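Local coordinates for protein cellulase (Bacillus sp. BG-CS10, PDB 5E09) that probably hydrolyses internal beta-1,4 bonds of cellulose with a family 5 barrel, followed by an X2 domain and a family 46 carbohydrate-binding module, at residues H115-V120 with L167-T172; A173-V178 with K212-P217; G442-F447 with A500-V505; F447-H452 with V522-S527. One frame throughout, in Å; residues are numbered along the deposited sequence.

Contacts 1 and 2 lie on the outside of the catalytic barrel and share helix 161-181, which contact 1 ties to helix 117-134 and contact 2 to the end of helix 201-214. Both turn on a tyrosine hydroxyl given to a carboxylate; contact 1 is a surface contact with hardly any packing, whereas contact 2 is partly buried and adds a leucine against the ring. Contacts 3 and 4 belong to the carbohydrate-binding module, contact 3 about 44 Å from contact 1 between centres. They share Phe447 and are buried and apolar, aromatic rings and aliphatic branches taking over from the hydroxyl-carboxylate bonds of the barrel surface.

Contact 1 (H115-V120 with L167-T172)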
loop_
_atom_site.group_PDB
_atom_site.type_symbol
_atom_site.label_atom_id
_atom_site.label_comp_id
_atom_site.label_asym_id
_atom_site.label_seq_id
_atom_site.Cartn_x
_atom_site.Cartn_y
_atom_site.Cartn_z
ATOM N N HIS A 115 -27.895 16.601 0.920
ATOM C CA HIS A 115 -28.395 17.834 0.334
ATOM C C HIS A 115 -28.772 17.682 -1.132
ATOM O O HIS A 115 -28.958 18.672 -1.835
ATOM C CB HIS A 115 -27.349 18.939 0.493
ATOM C CG HIS A 115 -26.980 19.212 1.916
ATOM N ND1 HIS A 115 -27.913 19.249 2.934
ATOM C CD2 HIS A 115 -25.781 19.436 2.503
ATOM C CE1 HIS A 115 -27.306 19.494 4.079
ATOM N NE2 HIS A 115 -26.009 19.613 3.846
ATOM N N ASN A 116 -28.892 16.441 -1.589
ATOM C CA ASN A 116 -29.191 16.170 -2.990
ATOM C C ASN A 116 -29.850 14.810 -3.194
ATOM O O ASN A 116 -29.875 14.276 -4.306
ATOM C CB ASN A 116 -27.949 16.419 -3.849
ATOM C CG ASN A 116 -28.266 16.531 -5.324
ATOM O OD1 ASN A 116 -29.405 16.799 -5.710
ATOM N ND2 ASN A 116 -27.256 16.314 -6.164
ATOM N N TYR A 117 -30.383 14.265 -2.102
ATOM C CA TYR A 117 -30.900 12.900 -2.048
ATOM C C TYR A 117 -31.514 12.298 -3.305
ATOM O O TYR A 117 -31.069 11.249 -3.780
ATOM C CB TYR A 117 -31.906 12.765 -0.904
ATOM C CG TYR A 117 -32.207 11.328 -0.541
ATOM C CD1 TYR A 117 -31.418 10.649 0.376
ATOM C CD2 TYR A 117 -33.269 10.647 -1.123
ATOM C CE1 TYR A 117 -31.678 9.341 0.705
ATOM C CE2 TYR A 117 -33.535 9.331 -0.798
ATOM C CZ TYR A 117 -32.737 8.685 0.119
ATOM O OH TYR A 117 -32.996 7.375 0.455
ATOM N N ASP A 118 -32.542 12.955 -3.832
ATOM C CA ASP A 118 -33.339 12.375 -4.907
ATOM C C ASP A 118 -32.509 12.136 -6.162
ATOM O O ASP A 118 -32.602 11.071 -6.783
ATOM C CB ASP A 118 -34.543 13.268 -5.220
ATOM C CG ASP A 118 -35.526 13.360 -4.052
ATOM O OD1 ASP A 118 -35.621 12.391 -3.268
ATOM O OD2 ASP A 118 -36.204 14.401 -3.913
ATOM N N GLU A 119 -31.684 13.112 -6.524
ATOM C CA GLU A 119 -30.838 12.971 -7.703
ATOM C C GLU A 119 -29.804 11.865 -7.518
ATOM O O GLU A 119 -29.596 11.048 -8.414
ATOM C CB GLU A 119 -30.125 14.284 -8.033
ATOM C CG GLU A 119 -29.292 14.200 -9.311
ATOM C CD GLU A 119 -28.404 15.415 -9.526
ATOM O OE1 GLU A 119 -28.239 16.209 -8.575
ATOM O OE2 GLU A 119 -27.872 15.574 -10.648
ATOM N N VAL A 120 -29.158 11.845 -6.358
ATOM C CA VAL A 120 -28.126 10.853 -6.088
ATOM C C VAL A 120 -28.706 9.442 -6.151
ATOM O O VAL A 120 -28.166 8.571 -6.845
ATOM C CB VAL A 120 -27.461 11.086 -4.723
ATOM C CG1 VAL A 120 -26.617 9.882 -4.331
ATOM C CG2 VAL A 120 -26.612 12.353 -4.763
ATOM N N LEU A 167 -25.599 5.125 4.062
ATOM C CA LEU A 167 -24.885 3.958 3.571
ATOM C C LEU A 167 -25.815 2.758 3.558
ATOM O O LEU A 167 -25.806 1.977 2.605
ATOM C CB LEU A 167 -23.643 3.664 4.412
ATOM C CG LEU A 167 -22.852 2.430 3.966
ATOM C CD1 LEU A 167 -22.572 2.460 2.465
ATOM C CD2 LEU A 167 -21.560 2.309 4.742
ATOM N N GLU A 168 -26.636 2.616 4.596
ATOM C CA GLU A 168 -27.558 1.485 4.623
ATOM C C GLU A 168 -28.581 1.574 3.487
ATOM O O GLU A 168 -28.960 0.556 2.905
ATOM C CB GLU A 168 -28.272 1.384 5.971
ATOM C CG GLU A 168 -29.207 0.182 6.047
ATOM C CD GLU A 168 -29.327 -0.395 7.450
ATOM O OE1 GLU A 168 -28.803 0.228 8.399
ATOM O OE2 GLU A 168 -29.944 -1.476 7.599
ATOM N N GLU A 169 -29.012 2.790 3.161
ATOM C CA GLU A 169 -29.962 2.974 2.068
ATOM C C GLU A 169 -29.324 2.675 0.715
ATOM O O GLU A 169 -29.966 2.092 -0.159
ATOM C CB GLU A 169 -30.534 4.394 2.079
ATOM C CG GLU A 169 -31.449 4.672 3.264
ATOM C CD GLU A 169 -31.589 6.156 3.572
ATOM O OE1 GLU A 169 -31.436 6.981 2.644
ATOM O OE2 GLU A 169 -31.848 6.495 4.748
ATOM N N LEU A 170 -28.070 3.081 0.536
ATOM C CA LEU A 170 -27.352 2.764 -0.695
ATOM C C LEU A 170 -27.179 1.254 -0.848
ATOM O O LEU A 170 -27.451 0.691 -1.911
ATOM C CB LEU A 170 -25.986 3.451 -0.716
ATOM C CG LEU A 170 -25.995 4.962 -0.944
ATOM C CD1 LEU A 170 -24.576 5.474 -0.899
ATOM C CD2 LEU A 170 -26.652 5.309 -2.274
ATOM N N ASN A 171 -26.728 0.610 0.225
ATOM C CA ASN A 171 -26.482 -0.825 0.213
ATOM C C ASN A 171 -27.771 -1.605 -0.048
ATOM O O ASN A 171 -27.786 -2.543 -0.848
ATOM C CB ASN A 171 -25.836 -1.267 1.533
ATOM C CG ASN A 171 -24.347 -0.934 1.596
ATOM O OD1 ASN A 171 -23.694 -0.791 0.564
ATOM N ND2 ASN A 171 -23.808 -0.816 2.808
ATOM N N THR A 172 -28.853 -1.186 0.607
ATOM C CA THR A 172 -30.160 -1.831 0.472
ATOM C C THR A 172 -30.734 -1.652 -0.931
ATOM O O THR A 172 -31.215 -2.614 -1.550
ATOM C CB THR A 172 -31.155 -1.281 1.513
ATOM O OG1 THR A 172 -30.650 -1.550 2.825
ATOM C CG2 THR A 172 -32.509 -1.939 1.369
#
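Tyr117 and Glu169 join two of the helices that coat the outside of the (beta/alpha)8 barrel, helix 117-134 and helix 161-181, by a bridge between two side chains at the protein surface. From CB, with CG anti to the backbone N (chi1 -165°), the tyrosine leaves its own helix and spans most of the 10.8 Å between the CA atoms of Tyr117 and Glu169. Along the ring, CD2 has a neighbour within its own segment, OD1 of Asp118, which lies in the ring plane at 3.6 Å. The other edge faces the partner helix: CE1 is 3.1 Å from OE1 of Glu169. At the tip, OH donates a hydrogen bond to that same OE1 at 2.7 Å. The phenol arrives from above the carboxylate plane, 46° out of it, and ring and carboxylate planes are 65° apart, so the two groups do not lie flat together. A phenylalanine here would probably leave Glu169 OE1 without this donor and take away this tie between the two helices. Deeper in, Tyr124 OH bonds to the backbone O of Leu170, a second link between the same helices. Along the helix 161-181 side, Thr172 turns its hydroxyl back on its own backbone: OG1 gives a 2.7 Å hydrogen bond to O of Glu168, which also accepts from N of Thr172, the two donors reaching that oxygen from opposite faces of its carbonyl plane.

Contact 2 (A173-V178 with K212-P217)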
loop_
_atom_site.group_PDB
_atom_site.type_symbol
_atom_site.label_atom_id
_atom_site.label_comp_id
_atom_site.label_asym_id
_atom_site.label_seq_id
_atom_site.Cartn_x
_atom_site.Cartn_y
_atom_site.Cartn_z
ATOM N N ALA A 173 -30.671 -0.423 -1.437
ATOM C CA ALA A 173 -31.137 -0.141 -2.795
ATOM C C ALA A 173 -30.373 -0.975 -3.831
ATOM O O ALA A 173 -30.966 -1.588 -4.724
ATOM C CB ALA A 173 -31.003 1.351 -3.104
ATOM N N PHE A 174 -29.050 -0.974 -3.702
ATOM C CA PHE A 174 -28.161 -1.785 -4.528
ATOM C C PHE A 174 -28.589 -3.261 -4.518
ATOM O O PHE A 174 -28.845 -3.867 -5.577
ATOM C CB PHE A 174 -26.725 -1.601 -4.016
ATOM C CG PHE A 174 -25.755 -2.645 -4.478
ATOM C CD1 PHE A 174 -25.354 -2.708 -5.804
ATOM C CD2 PHE A 174 -25.200 -3.531 -3.570
ATOM C CE1 PHE A 174 -24.438 -3.662 -6.227
ATOM C CE2 PHE A 174 -24.279 -4.488 -3.977
ATOM C CZ PHE A 174 -23.897 -4.555 -5.313
ATOM N N TYR A 175 -28.700 -3.811 -3.310
ATOM C CA TYR A 175 -29.141 -5.185 -3.111
ATOM C C TYR A 175 -30.414 -5.486 -3.890
ATOM O O TYR A 175 -30.464 -6.439 -4.670
ATOM C CB TYR A 175 -29.374 -5.471 -1.624
ATOM C CG TYR A 175 -29.908 -6.863 -1.364
ATOM C CD1 TYR A 175 -29.042 -7.928 -1.163
ATOM C CD2 TYR A 175 -31.279 -7.116 -1.326
ATOM C CE1 TYR A 175 -29.520 -9.202 -0.933
ATOM C CE2 TYR A 175 -31.764 -8.391 -1.101
ATOM C CZ TYR A 175 -30.878 -9.429 -0.903
ATOM O OH TYR A 175 -31.347 -10.703 -0.673
ATOM N N HIS A 176 -31.439 -4.668 -3.687
ATOM C CA HIS A 176 -32.731 -4.960 -4.292
ATOM C C HIS A 176 -32.720 -4.789 -5.805
ATOM O O HIS A 176 -33.375 -5.549 -6.501
ATOM C CB HIS A 176 -33.824 -4.106 -3.650
ATOM C CG HIS A 176 -34.208 -4.577 -2.281
ATOM N ND1 HIS A 176 -34.197 -3.754 -1.177
ATOM C CD2 HIS A 176 -34.586 -5.800 -1.836
ATOM C CE1 HIS A 176 -34.560 -4.447 -0.110
ATOM N NE2 HIS A 176 -34.802 -5.689 -0.484
ATOM N N ILE A 177 -31.967 -3.821 -6.322
ATOM C CA ILE A 177 -31.829 -3.695 -7.773
ATOM C C ILE A 177 -31.229 -4.974 -8.381
ATOM O O ILE A 177 -31.790 -5.570 -9.319
ATOM C CB ILE A 177 -30.957 -2.490 -8.154
ATOM C CG1 ILE A 177 -31.704 -1.182 -7.872
ATOM C CG2 ILE A 177 -30.548 -2.562 -9.629
ATOM C CD1 ILE A 177 -30.794 0.029 -7.772
ATOM N N VAL A 178 -30.100 -5.407 -7.828
ATOM C CA VAL A 178 -29.436 -6.599 -8.342
ATOM C C VAL A 178 -30.309 -7.861 -8.209
ATOM O O VAL A 178 -30.460 -8.618 -9.168
ATOM C CB VAL A 178 -28.092 -6.842 -7.632
ATOM C CG1 VAL A 178 -27.474 -8.146 -8.108
ATOM C CG2 VAL A 178 -27.147 -5.677 -7.868
ATOM N N LYS A 212 -27.537 -8.542 8.349
ATOM C CA LYS A 212 -28.584 -9.311 9.005
ATOM C C LYS A 212 -29.953 -8.905 8.458
ATOM O O LYS A 212 -30.809 -9.761 8.225
ATOM C CB LYS A 212 -28.523 -9.139 10.525
ATOM C CG LYS A 212 -27.513 -10.074 11.187
ATOM C CD LYS A 212 -27.650 -10.118 12.706
ATOM C CE LYS A 212 -26.929 -8.964 13.381
ATOM N NZ LYS A 212 -26.886 -9.137 14.862
ATOM N N ASP A 213 -30.139 -7.607 8.220
ATOM C CA ASP A 213 -31.371 -7.097 7.622
ATOM C C ASP A 213 -31.638 -7.697 6.243
ATOM O O ASP A 213 -32.756 -8.129 5.949
ATOM C CB ASP A 213 -31.324 -5.570 7.505
ATOM C CG ASP A 213 -32.621 -4.976 6.978
ATOM O OD1 ASP A 213 -33.574 -5.742 6.716
ATOM O OD2 ASP A 213 -32.686 -3.735 6.833
ATOM N N LEU A 214 -30.615 -7.712 5.392
ATOM C CA LEU A 214 -30.783 -8.230 4.034
ATOM C C LEU A 214 -31.086 -9.732 4.010
ATOM O O LEU A 214 -31.696 -10.227 3.058
ATOM C CB LEU A 214 -29.541 -7.926 3.199
ATOM C CG LEU A 214 -29.285 -6.424 3.051
ATOM C CD1 LEU A 214 -28.092 -6.146 2.157
ATOM C CD2 LEU A 214 -30.533 -5.733 2.518
ATOM N N ASN A 215 -30.660 -10.441 5.055
ATOM C CA ASN A 215 -30.979 -11.863 5.239
ATOM C C ASN A 215 -30.680 -12.716 4.007
ATOM O O ASN A 215 -31.534 -13.467 3.540
ATOM C CB ASN A 215 -32.453 -12.023 5.632
ATOM C CG ASN A 215 -32.740 -13.354 6.310
ATOM O OD1 ASN A 215 -31.836 -14.008 6.830
ATOM N ND2 ASN A 215 -34.005 -13.756 6.313
ATOM N N ASP A 216 -29.464 -12.590 3.486
ATOM C CA ASP A 216 -29.081 -13.221 2.228
ATOM C C ASP A 216 -27.799 -14.028 2.430
ATOM O O ASP A 216 -26.854 -13.543 3.053
ATOM C CB ASP A 216 -28.896 -12.152 1.143
ATOM C CG ASP A 216 -28.713 -12.736 -0.245
ATOM O OD1 ASP A 216 -27.635 -13.300 -0.515
ATOM O OD2 ASP A 216 -29.637 -12.611 -1.078
ATOM N N PRO A 217 -27.762 -15.264 1.907
ATOM C CA PRO A 217 -26.599 -16.137 2.116
ATOM C C PRO A 217 -25.378 -15.730 1.293
ATOM O O PRO A 217 -24.268 -16.154 1.606
ATOM C CB PRO A 217 -27.113 -17.502 1.662
ATOM C CG PRO A 217 -28.094 -17.167 0.586
ATOM C CD PRO A 217 -28.782 -15.907 1.055
#
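Tyr175, Leu214 and Asp216 make nearly all of this contact, which joins two neighbouring helices on the outside of the TIM barrel: 161-181, and 201-214 together with the turn that leads into strand 219-225. Tyr175 has the most surface buried. Its CG stands anti to the backbone N (chi1 177°), which swings the ring off helix 161-181 and past Leu214, the two side chains running in opposite directions. Both methyls of the leucine rest against the root of the ring. CD1 of Leu214 is 3.9 Å from CD1 of Tyr175, while CD2 sits over one face, 4.0 Å above the ring plane and displaced toward the rim. Leu190 and Leu192 of strand 190-193 touch the tyrosine and the leucine respectively, carrying the apolar packing down to the barrel wall.

Helix 201-214 ends just here: Asn215 has a positive phi, and the chain turns so that Asp216 comes to the hydroxyl end of the tyrosine. OH of Tyr175 donates to OD2 of Asp216 at 2.6 Å, reaching it on its anti side and 20° out of the carboxylate plane, and the ring and carboxylate planes are almost perpendicular at 81°. CB of Asp216 also packs on the ring, 3.7 Å from CE1 of Tyr175. The carboxylate is gripped from further sides, which should fix its rotation and is likely to favour its charged form: OD2 also forms a salt bridge with NE of Arg179, one helical turn beyond Tyr175, and OD1 takes the backbone N-H of Asn218.

Contact 3 (G442-F447 with A500-V505); sequences GSTSNF and AFFNEV
Phe502 reaches from the short helix 499-502 into the bend formed by Thr444 and Phe447, in the mainly antiparallel beta fold of the carbohydrate-binding module. The aromatic interaction is an offset edge-to-face pair: the edge of Phe502 is directed at the face of Phe447, with ring centroids 5.7 Å apart and planes at 81°. CZ and CE2 of Phe502 both come to 4.1 Å from CG of Phe447. Aliphatic packing adds to this pair. CE2 of Phe502 is 3.8 Å from CB of Phe447, and nearer the helix CG2 of Thr444 lies 3.8 Å from CB of Phe502. With OG1 of Thr444 between the backbone N and the carbonyl carbon (chi1 52°), it is the methyl that meets the phenylalanine. A polar atom also meets the ring without a hydrogen bond: the backbone O of Thr444 is 3.4 Å from CD2 of Phe502.

Backbone hydrogen bonding shapes the receiving side. Ser443 to Asn446 form a type I beta turn, closed by Asn446 N to Ser443 O at 3.0 Å, which brings Thr444 and Phe447 to the same phenylalanine. With Phe502 cut back to an alanine, a gap would probably open beside this turn and the Phe447 face would lose its edge partner. Phe501, its neighbour on the helix, lays CD2 over one face of Phe502. The turn links the adjacent strands 436-443 and 447-452, and the inserted ring also touches Val533 of strand 532-536, Ile497 of strand 494-497, and Leu526 and Lys528 of strand 521-529, so helix 499-502 is pinned against four strands of the sheet.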
loop_
_atom_site.group_PDB
_atom_site.type_symbol
_atom_site.label_atom_id
_atom_site.label_comp_id
_atom_site.label_asym_id
_atom_site.label_seq_id
_atom_site.Cartn_x
_atom_site.Cartn_y
_atom_site.Cartn_z
ATOM N N GLY A 442 19.231 29.607 -2.077
ATOM C CA GLY A 442 18.153 29.376 -3.017
ATOM C C GLY A 442 16.838 30.012 -2.649
ATOM O O GLY A 442 16.727 30.690 -1.635
ATOM N N SER A 443 15.838 29.797 -3.492
ATOM C CA SER A 443 14.489 30.242 -3.195
ATOM C C SER A 443 13.685 29.075 -2.644
ATOM O O SER A 443 14.031 27.913 -2.872
ATOM C CB SER A 443 13.817 30.819 -4.441
ATOM O OG SER A 443 13.576 29.806 -5.404
ATOM N N THR A 444 12.610 29.385 -1.926
ATOM C CA THR A 444 11.781 28.364 -1.286
ATOM C C THR A 444 11.166 27.362 -2.268
ATOM O O THR A 444 10.787 26.254 -1.883
ATOM C CB THR A 444 10.641 29.006 -0.478
ATOM O OG1 THR A 444 9.924 29.927 -1.307
ATOM C CG2 THR A 444 11.198 29.748 0.725
ATOM N N SER A 445 11.073 27.743 -3.535
ATOM C CA SER A 445 10.438 26.883 -4.523
ATOM C C SER A 445 11.446 26.030 -5.296
ATOM O O SER A 445 11.057 25.164 -6.077
ATOM C CB SER A 445 9.610 27.727 -5.491
ATOM O OG SER A 445 10.426 28.676 -6.152
ATOM N N ASN A 446 12.736 26.266 -5.072
ATOM C CA ASN A 446 13.775 25.534 -5.789
ATOM C C ASN A 446 14.976 25.195 -4.902
ATOM O O ASN A 446 16.126 25.364 -5.307
ATOM C CB ASN A 446 14.236 26.344 -7.000
ATOM C CG ASN A 446 15.012 25.513 -7.997
ATOM O OD1 ASN A 446 14.787 24.309 -8.122
ATOM N ND2 ASN A 446 15.936 26.149 -8.710
ATOM N N PHE A 447 14.709 24.709 -3.695
ATOM C CA PHE A 447 15.774 24.511 -2.723
ATOM C C PHE A 447 16.256 23.062 -2.631
ATOM O O PHE A 447 15.475 22.136 -2.401
ATOM C CB PHE A 447 15.330 24.996 -1.343
ATOM C CG PHE A 447 16.465 25.170 -0.380
ATOM C CD1 PHE A 447 17.183 26.354 -0.344
ATOM C CD2 PHE A 447 16.828 24.141 0.478
ATOM C CE1 PHE A 447 18.243 26.515 0.534
ATOM C CE2 PHE A 447 17.881 24.293 1.358
ATOM C CZ PHE A 447 18.589 25.481 1.390
ATOM N N ALA A 500 6.175 22.982 0.034
ATOM C CA ALA A 500 5.212 22.643 1.078
ATOM C C ALA A 500 5.816 22.780 2.479
ATOM O O ALA A 500 5.142 23.224 3.410
ATOM C CB ALA A 500 4.671 21.234 0.865
ATOM N N PHE A 501 7.082 22.409 2.639
ATOM C CA PHE A 501 7.738 22.586 3.932
ATOM C C PHE A 501 7.883 24.069 4.260
ATOM O O PHE A 501 7.550 24.506 5.362
ATOM C CB PHE A 501 9.112 21.914 3.955
ATOM C CG PHE A 501 9.913 22.201 5.205
ATOM C CD1 PHE A 501 9.704 21.468 6.365
ATOM C CD2 PHE A 501 10.881 23.195 5.215
ATOM C CE1 PHE A 501 10.439 21.722 7.510
ATOM C CE2 PHE A 501 11.623 23.454 6.361
ATOM C CZ PHE A 501 11.398 22.717 7.511
ATOM N N PHE A 502 8.372 24.843 3.300
ATOM C CA PHE A 502 8.650 26.252 3.558
ATOM C C PHE A 502 7.388 27.099 3.742
ATOM O O PHE A 502 7.411 28.083 4.479
ATOM C CB PHE A 502 9.513 26.836 2.440
ATOM C CG PHE A 502 10.933 26.366 2.477
ATOM C CD1 PHE A 502 11.726 26.609 3.587
ATOM C CD2 PHE A 502 11.480 25.686 1.403
ATOM C CE1 PHE A 502 13.040 26.175 3.625
ATOM C CE2 PHE A 502 12.789 25.259 1.432
ATOM C CZ PHE A 502 13.571 25.504 2.543
ATOM N N ASN A 503 6.289 26.710 3.097
ATOM C CA ASN A 503 5.021 27.424 3.251
ATOM C C ASN A 503 4.495 27.389 4.684
ATOM O O ASN A 503 3.575 28.127 5.024
ATOM C CB ASN A 503 3.945 26.852 2.318
ATOM C CG ASN A 503 4.218 27.140 0.851
ATOM O OD1 ASN A 503 4.956 28.066 0.505
ATOM N ND2 ASN A 503 3.623 26.338 -0.023
ATOM N N GLU A 504 5.063 26.527 5.524
ATOM C CA GLU A 504 4.570 26.398 6.890
ATOM C C GLU A 504 5.668 26.590 7.928
ATOM O O GLU A 504 5.620 26.011 9.009
ATOM C CB GLU A 504 3.880 25.039 7.082
ATOM C CG GLU A 504 2.666 24.859 6.169
ATOM C CD GLU A 504 1.898 23.570 6.418
ATOM O OE1 GLU A 504 1.641 23.239 7.597
ATOM O OE2 GLU A 504 1.547 22.889 5.427
ATOM N N VAL A 505 6.655 27.414 7.601
ATOM C CA VAL A 505 7.654 27.804 8.587
ATOM C C VAL A 505 7.806 29.323 8.644
ATOM O O VAL A 505 7.778 30.007 7.619
ATOM C CB VAL A 505 9.043 27.153 8.313
ATOM C CG1 VAL A 505 8.960 25.638 8.423
ATOM C CG2 VAL A 505 9.569 27.539 6.957
#

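Contact 4 (F447-H452 with V522-S527)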
loop_
_atom_site.group_PDB
_atom_site.type_symbol
_atom_site.label_atom_id
_atom_site.label_comp_id
_atom_site.label_asym_id
_atom_site.label_seq_id
_atom_site.Cartn_x
_atom_site.Cartn_y
_atom_site.Cartn_z
ATOM N N PHE A 447 14.709 24.709 -3.695
ATOM C CA PHE A 447 15.774 24.511 -2.723
ATOM C C PHE A 447 16.256 23.062 -2.631
ATOM O O PHE A 447 15.475 22.136 -2.401
ATOM C CB PHE A 447 15.330 24.996 -1.343
ATOM C CG PHE A 447 16.465 25.170 -0.380
ATOM C CD1 PHE A 447 17.183 26.354 -0.344
ATOM C CD2 PHE A 447 16.828 24.141 0.478
ATOM C CE1 PHE A 447 18.243 26.515 0.534
ATOM C CE2 PHE A 447 17.881 24.293 1.358
ATOM C CZ PHE A 447 18.589 25.481 1.390
ATOM N N ALA A 448 17.557 22.882 -2.809
ATOM C CA ALA A 448 18.175 21.577 -2.651
ATOM C C ALA A 448 19.559 21.697 -2.020
ATOM O O ALA A 448 20.393 22.475 -2.473
ATOM C CB ALA A 448 18.264 20.865 -3.994
ATOM N N ILE A 449 19.784 20.921 -0.968
ATOM C CA ILE A 449 21.084 20.817 -0.323
ATOM C C ILE A 449 21.981 19.836 -1.057
ATOM O O ILE A 449 21.650 18.659 -1.152
ATOM C CB ILE A 449 20.937 20.349 1.128
ATOM C CG1 ILE A 449 19.945 21.245 1.872
ATOM C CG2 ILE A 449 22.300 20.299 1.814
ATOM C CD1 ILE A 449 19.390 20.628 3.137
ATOM N N PRO A 450 23.115 20.313 -1.588
ATOM C CA PRO A 450 24.081 19.384 -2.182
ATOM C C PRO A 450 24.517 18.352 -1.150
ATOM O O PRO A 450 24.851 18.706 -0.019
ATOM C CB PRO A 450 25.241 20.292 -2.599
ATOM C CG PRO A 450 24.617 21.641 -2.781
ATOM C CD PRO A 450 23.531 21.721 -1.738
ATOM N N ALA A 451 24.488 17.083 -1.531
ATOM C CA ALA A 451 24.691 16.010 -0.570
ATOM C C ALA A 451 25.706 14.988 -1.047
ATOM O O ALA A 451 25.669 14.543 -2.192
ATOM C CB ALA A 451 23.369 15.324 -0.272
ATOM N N HIS A 452 26.621 14.627 -0.157
ATOM C CA HIS A 452 27.504 13.498 -0.384
ATOM C C HIS A 452 26.997 12.352 0.473
ATOM O O HIS A 452 27.310 12.267 1.662
ATOM C CB HIS A 452 28.953 13.848 -0.042
ATOM C CG HIS A 452 29.513 14.968 -0.862
ATOM N ND1 HIS A 452 29.877 14.813 -2.184
ATOM C CD2 HIS A 452 29.776 16.258 -0.548
ATOM C CE1 HIS A 452 30.338 15.961 -2.648
ATOM N NE2 HIS A 452 30.286 16.855 -1.676
ATOM N N VAL A 522 23.153 13.842 10.656
ATOM C CA VAL A 522 23.856 15.024 10.172
ATOM C C VAL A 522 23.025 16.283 10.426
ATOM O O VAL A 522 21.836 16.335 10.100
ATOM C CB VAL A 522 24.195 14.899 8.676
ATOM C CG1 VAL A 522 25.054 16.071 8.225
ATOM C CG2 VAL A 522 24.909 13.588 8.417
ATOM N N GLU A 523 23.657 17.284 11.029
ATOM C CA GLU A 523 22.988 18.530 11.361
ATOM C C GLU A 523 23.157 19.522 10.226
ATOM O O GLU A 523 24.179 19.518 9.538
ATOM C CB GLU A 523 23.539 19.113 12.662
ATOM C CG GLU A 523 23.358 18.210 13.879
ATOM C CD GLU A 523 21.943 18.244 14.431
ATOM O OE1 GLU A 523 21.246 19.264 14.229
ATOM O OE2 GLU A 523 21.524 17.256 15.075
ATOM N N TYR A 524 22.146 20.364 10.030
ATOM C CA TYR A 524 22.167 21.364 8.970
ATOM C C TYR A 524 21.299 22.551 9.373
ATOM O O TYR A 524 20.303 22.377 10.062
ATOM C CB TYR A 524 21.670 20.757 7.660
ATOM C CG TYR A 524 22.017 21.549 6.419
ATOM C CD1 TYR A 524 23.277 21.454 5.838
ATOM C CD2 TYR A 524 21.079 22.378 5.818
ATOM C CE1 TYR A 524 23.593 22.167 4.701
ATOM C CE2 TYR A 524 21.386 23.095 4.677
ATOM C CZ TYR A 524 22.642 22.988 4.124
ATOM O OH TYR A 524 22.945 23.697 2.987
ATOM N N THR A 525 21.658 23.756 8.951
ATOM C CA THR A 525 20.903 24.923 9.398
ATOM C C THR A 525 20.363 25.742 8.232
ATOM O O THR A 525 21.089 26.055 7.298
ATOM C CB THR A 525 21.767 25.833 10.309
ATOM O OG1 THR A 525 22.259 25.067 11.415
ATOM C CG2 THR A 525 20.947 27.004 10.843
ATOM N N LEU A 526 19.078 26.069 8.287
ATOM C CA LEU A 526 18.465 26.946 7.295
ATOM C C LEU A 526 18.189 28.320 7.898
ATOM O O LEU A 526 17.812 28.435 9.057
ATOM C CB LEU A 526 17.160 26.349 6.758
ATOM C CG LEU A 526 17.180 24.932 6.178
ATOM C CD1 LEU A 526 15.802 24.554 5.650
ATOM C CD2 LEU A 526 18.229 24.805 5.087
ATOM N N SER A 527 18.397 29.361 7.109
ATOM C CA SER A 527 17.908 30.686 7.446
ATOM C C SER A 527 16.907 31.072 6.374
ATOM O O SER A 527 17.268 31.234 5.208
ATOM C CB SER A 527 19.049 31.702 7.535
ATOM O OG SER A 527 19.898 31.412 8.630
#
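The hydroxyl OH of Tyr524 is hydrogen-bonded to the backbone O of Glu438 in strand 436-443, while CG2 of Ile449 packs 3.7 Å from that same OH. With its polar end tied, the buried ring has one face given over to the isoleucine. CG2 of Ile449 stands 4.0 Å from the ring centroid of Tyr524, 29° off the normal, a CH-pi contact over the face. The other branch lies along the ring too: CD1 of Ile449 comes to 3.5 Å from CE2 of Tyr524. This follows from the way Ile449 is turned, with CG2 anti to the backbone N and CG1 anti to the carbonyl carbon (chi1 -53°), which lays both branches over one ring.

Phe447 and Leu526 make the second pair, their side chains passing in opposite directions. CD2 of Leu526 meets the far end of the ring, 3.8 Å from CZ of Phe447 and equally close to CE2. That methyl also lies in the plane of the Tyr524 ring, at its edge, and so joins the two pairs. Phe514, Leu512 and Val533 add further apolar cover. Strands 447-452 and 521-529 are not neighbours in the sheet: strands 436-443 and 532-536 separate them, and the nearest CA atoms of the two segments, Ile449 and Tyr524, are 9.4 Å apart. Packing through side chains between non-adjacent strands of one antiparallel sheet means that the sheet folds over on itself, consistent with a beta-sandwich-like core for this module.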